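Local coordinates for ribosome inactivating type 1 protein (Iris hollandica, PDB 3MVG) that is a single-chain, type 1 member of the ribosome-inactivating protein family from a plant, at residues A[102-107]-A[146-151]. Sequence-based numbering, arbitrary orientation.
Sequences LTFTGS and TSVARS. Unlike the reference sequence in segment 102-107: Thr105 (reference Ile).
The ring of Phe104 meets the helix through one face and its far edge: the methyl CB of Ala149 lies over that face, near the ring's outer carbons and 4.2 Å from CZ, while CG1 of Val148 comes in at the edge, in the plane of the ring, 3.9 Å from CZ. CB of Leu102 lies against the opposite face, again near the rim, so that face is partly met from the loop itself. The first torsion of Phe104 tucks CG between the two backbone branches (chi1 53°), which places CZ, the far corner of the ring, beside Val148 and Ala149.

The same valine branch also comes near the other loop residue. In the modelled conformer of Leu102, which has an alternate, CD2 lies 4.3 Å from CG1 of Val148, a methyl held anti to the backbone N (chi1 177°); this contact is loose and less certain. No hydrogen bond joins the segments; all four touching residues are buried and apolar, and the contact hides 142 Å² in total. Farther along the helix, the hydroxyl OG of Ser151 bonds to the carbonyl O of Ser147 at 2.8 Å, an oxygen that also accepts the helical N-H of Ser151.

Leu111 and Val114 of helix 108-115 extend the packing around Phe104, and Leu136 and Trp139 extend it around Val148. This is hydrophobic core packing within the ribosome-inactivating protein fold, in which the loop leaving edge strand 100-101 of the mixed sheet is seated on the first turn of helix 146-164 before Ser107 N-caps helix 108-115.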
# COMPACT_ATOMS: atom_id res chain seq x y z
N LEU A 102 -34.46 -3.17 4.69
CA LEU A 102 -34.17 -3.81 3.42
C LEU A 102 -34.38 -5.32 3.55
O LEU A 102 -34.32 -5.88 4.65
CB LEU A 102 -32.73 -3.50 3.01
CG LEU A 102 -32.44 -2.00 2.87
CD1 LEU A 102 -30.96 -1.71 3.00
CD2 LEU A 102 -32.98 -1.50 1.53
N THR A 103 -34.63 -5.98 2.43
CA THR A 103 -34.98 -7.41 2.47
C THR A 103 -33.77 -8.34 2.48
O THR A 103 -33.93 -9.57 2.55
CB THR A 103 -35.86 -7.80 1.26
OG1 THR A 103 -35.07 -7.78 0.07
CG2 THR A 103 -37.05 -6.86 1.12
N PHE A 104 -32.57 -7.77 2.43
CA PHE A 104 -31.34 -8.56 2.38
C PHE A 104 -30.37 -8.21 3.51
O PHE A 104 -30.40 -7.11 4.07
CB PHE A 104 -30.64 -8.36 1.03
CG PHE A 104 -30.40 -6.90 0.67
CD1 PHE A 104 -31.38 -6.18 -0.02
CD2 PHE A 104 -29.22 -6.26 1.03
CE1 PHE A 104 -31.18 -4.84 -0.35
CE2 PHE A 104 -29.01 -4.92 0.70
CZ PHE A 104 -29.99 -4.20 0.01
N THR A 105 -29.51 -9.18 3.82
CA THR A 105 -28.41 -8.95 4.74
C THR A 105 -27.21 -8.37 3.98
O THR A 105 -27.25 -8.20 2.76
CB THR A 105 -27.94 -10.26 5.41
OG1 THR A 105 -27.30 -11.07 4.43
CG2 THR A 105 -29.10 -11.02 6.06
N GLY A 106 -26.14 -8.11 4.72
CA GLY A 106 -24.91 -7.59 4.16
C GLY A 106 -23.92 -8.63 3.67
O GLY A 106 -22.81 -8.28 3.29
N SER A 107 -24.29 -9.91 3.67
CA SER A 107 -23.38 -10.92 3.12
C SER A 107 -23.19 -10.67 1.63
O SER A 107 -24.10 -10.19 0.96
CB SER A 107 -23.88 -12.34 3.37
OG SER A 107 -24.93 -12.65 2.48
N THR A 146 -32.17 -3.44 -6.43
CA THR A 146 -30.98 -3.83 -7.19
C THR A 146 -29.81 -2.87 -6.99
O THR A 146 -28.70 -3.30 -6.64
CB THR A 146 -31.33 -3.95 -8.68
OG1 THR A 146 -32.56 -4.69 -8.80
CG2 THR A 146 -30.22 -4.66 -9.46
N SER A 147 -30.06 -1.58 -7.20
CA SER A 147 -29.00 -0.56 -7.16
C SER A 147 -28.52 -0.26 -5.75
O SER A 147 -27.41 0.23 -5.58
CB SER A 147 -29.45 0.72 -7.86
OG SER A 147 -30.47 1.37 -7.13
N VAL A 148 -29.35 -0.54 -4.75
CA VAL A 148 -28.94 -0.38 -3.35
C VAL A 148 -27.89 -1.44 -3.02
O VAL A 148 -26.82 -1.13 -2.49
CB VAL A 148 -30.14 -0.50 -2.39
CG1 VAL A 148 -29.68 -0.40 -0.93
CG2 VAL A 148 -31.14 0.58 -2.68
N ALA A 149 -28.19 -2.70 -3.35
CA ALA A 149 -27.22 -3.77 -3.13
C ALA A 149 -25.93 -3.53 -3.92
O ALA A 149 -24.84 -3.71 -3.38
CB ALA A 149 -27.83 -5.11 -3.49
N ARG A 150 -26.06 -3.10 -5.18
CA ARG A 150 -24.87 -2.84 -5.98
C ARG A 150 -24.00 -1.75 -5.33
O ARG A 150 -22.78 -1.88 -5.23
CB ARG A 150 -25.24 -2.41 -7.40
CG ARG A 150 -24.06 -2.45 -8.35
CD ARG A 150 -24.29 -1.59 -9.58
NE ARG A 150 -23.17 -1.73 -10.53
CZ ARG A 150 -22.00 -1.12 -10.41
NH1 ARG A 150 -21.75 -0.30 -9.38
NH2 ARG A 150 -21.05 -1.33 -11.31
N SER A 151 -24.65 -0.68 -4.88
CA SER A 151 -23.94 0.44 -4.27
C SER A 151 -23.29 0.05 -2.95
O SER A 151 -22.17 0.48 -2.66
CB SER A 151 -24.87 1.64 -4.09
OG SER A 151 -25.33 2.07 -5.37